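Local coordinates for protein translation factor SUI1 homolog (Pyrococcus horikoshii, PDB 5ZCY) that probably acts as a translation initiation factor of the SUI1 family in archaea, binding RNA during the start of protein synthesis, at residues 25-30 and 69-74. Numbering follows the deposited sequence.
Sequences KVYIER and NGRIEL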
# COMPACT_ATOMS: atom_id res chain seq x y z
N LYS A 25 5.74 2.94 3.55
CA LYS A 25 5.10 2.78 4.80
C LYS A 25 3.70 2.27 4.59
O LYS A 25 2.99 2.81 3.77
CB LYS A 25 5.01 4.09 5.55
CG LYS A 25 6.29 4.84 5.79
CD LYS A 25 7.17 3.98 6.59
CE LYS A 25 8.31 4.81 7.22
NZ LYS A 25 9.42 3.94 7.66
N VAL A 26 3.30 1.32 5.40
CA VAL A 26 1.97 0.74 5.33
C VAL A 26 1.38 0.86 6.73
O VAL A 26 1.97 0.31 7.68
CB VAL A 26 1.92 -0.68 4.85
CG1 VAL A 26 0.47 -1.21 4.77
CG2 VAL A 26 2.64 -0.87 3.54
N TYR A 27 0.23 1.47 6.85
CA TYR A 27 -0.34 1.69 8.21
C TYR A 27 -1.84 1.73 8.11
O TYR A 27 -2.35 1.79 7.04
CB TYR A 27 0.21 2.94 8.81
CG TYR A 27 0.04 4.24 8.08
CD1 TYR A 27 0.96 4.66 7.16
CD2 TYR A 27 -1.06 5.10 8.30
CE1 TYR A 27 0.85 5.88 6.46
CE2 TYR A 27 -1.19 6.26 7.59
CZ TYR A 27 -0.23 6.69 6.70
OH TYR A 27 -0.26 7.85 5.97
N ILE A 28 -2.53 1.79 9.23
CA ILE A 28 -4.00 1.74 9.23
C ILE A 28 -4.52 3.05 9.64
O ILE A 28 -3.97 3.75 10.52
CB ILE A 28 -4.49 0.74 10.28
CG1 ILE A 28 -4.02 -0.62 9.99
CG2 ILE A 28 -6.01 0.88 10.49
CD1 ILE A 28 -4.49 -1.09 8.67
N GLU A 29 -5.59 3.50 8.98
CA GLU A 29 -6.41 4.69 9.37
C GLU A 29 -7.83 4.19 9.61
O GLU A 29 -8.28 3.13 9.17
CB GLU A 29 -6.41 5.79 8.32
CG GLU A 29 -5.12 6.61 8.27
CD GLU A 29 -5.08 7.75 7.28
OE1 GLU A 29 -5.95 7.84 6.40
OE2 GLU A 29 -4.05 8.57 7.33
N ARG A 30 -8.54 5.03 10.38
CA ARG A 30 -9.96 4.70 10.72
C ARG A 30 -10.82 5.01 9.60
O ARG A 30 -10.62 5.92 8.80
CB ARG A 30 -10.49 5.61 11.83
CG ARG A 30 -9.67 5.73 13.00
CD ARG A 30 -9.24 4.47 13.54
NE ARG A 30 -10.31 3.54 13.70
CZ ARG A 30 -10.16 2.28 14.19
NH1 ARG A 30 -8.98 1.86 14.51
NH2 ARG A 30 -11.18 1.43 14.31
N ASN A 69 -3.81 11.85 -3.46
CA ASN A 69 -2.87 12.62 -2.67
C ASN A 69 -1.56 11.87 -2.38
O ASN A 69 -0.99 12.01 -1.30
CB ASN A 69 -3.53 13.13 -1.38
CG ASN A 69 -4.77 14.00 -1.65
OD1 ASN A 69 -4.81 14.71 -2.64
ND2 ASN A 69 -5.78 13.92 -0.79
N GLY A 70 -1.08 11.12 -3.37
CA GLY A 70 0.17 10.45 -3.26
C GLY A 70 0.23 9.17 -2.43
O GLY A 70 1.28 8.59 -2.15
N ARG A 71 -0.98 8.69 -2.12
CA ARG A 71 -1.11 7.51 -1.28
C ARG A 71 -2.11 6.54 -1.89
O ARG A 71 -2.96 6.94 -2.65
CB ARG A 71 -1.66 7.84 0.09
CG ARG A 71 -1.04 9.03 0.81
CD ARG A 71 -1.50 9.11 2.26
NE ARG A 71 -2.94 9.03 2.49
CZ ARG A 71 -3.52 9.00 3.72
NH1 ARG A 71 -2.75 9.03 4.81
NH2 ARG A 71 -4.82 8.90 3.85
N ILE A 72 -1.98 5.24 -1.59
CA ILE A 72 -3.01 4.28 -1.92
C ILE A 72 -3.75 3.96 -0.63
O ILE A 72 -3.14 3.76 0.41
CB ILE A 72 -2.40 3.02 -2.49
CG1 ILE A 72 -1.66 3.36 -3.85
CG2 ILE A 72 -3.41 1.88 -2.66
CD1 ILE A 72 -0.85 2.26 -4.44
N GLU A 73 -5.08 3.94 -0.74
CA GLU A 73 -5.97 3.57 0.37
C GLU A 73 -6.74 2.37 0.01
O GLU A 73 -7.36 2.30 -1.08
CB GLU A 73 -6.92 4.73 0.74
CG GLU A 73 -6.27 6.05 0.93
CD GLU A 73 -7.21 7.10 1.58
OE1 GLU A 73 -8.35 6.75 1.93
OE2 GLU A 73 -6.73 8.27 1.67
N LEU A 74 -6.73 1.35 0.84
CA LEU A 74 -7.46 0.10 0.64
C LEU A 74 -8.47 -0.12 1.73
O LEU A 74 -8.17 0.12 2.92
CB LEU A 74 -6.56 -1.13 0.61
CG LEU A 74 -5.43 -1.07 -0.42
CD1 LEU A 74 -4.50 -2.22 -0.27
CD2 LEU A 74 -5.99 -1.06 -1.83
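Two torsions set up the meeting of Glu29 and Arg71: beyond CG the Glu29 chain runs extended (chi2 -178°), while Arg71 bends at chi3 (-50°), and the two side chains approach from opposite directions over the strand that lies between them. The result is an end-on, two-nitrogen salt bridge. Arg71 NH1 reaches Glu29 OE2 at 2.9 Å along a nearly straight bond, with the oxygen close to the guanidinium plane but approached from above the carboxylate plane. Its companion, Arg71 NH2 to Glu29 OE1 at 3.0 Å, meets the oxygen on its syn side but tilted out of the carboxylate plane. Since the two flat groups are turned 52° apart, the pairing is twisted rather than coplanar. Arg71 NH2 also bonds Glu73 OE2 on its own strand at 3.0 Å, meeting that carboxylate from above its plane, so one cation is shared by two acids; its charge probably offsets the repulsion between them. Tyr27 crosses Arg71 at about a right angle, and its OH accepts only a weak, bent bond from Arg71 NH1 at 3.0 Å, its stronger partner being Glu41 on strand 36-41. A leucine in place of Arg71 would probably cost Glu29 this two-bonded partner and leave the Glu29 and Glu73 carboxylates with less charge compensation, although Lys37 of strand 36-41 still pairs with Glu73 OE1. While Ile72 packs against helix 50-61 on the other face, the principle illustrated here is a cross-strand salt-bridge network joining strands 24-30 and 71-75, non-adjacent strands of the mixed SUI1 sheet.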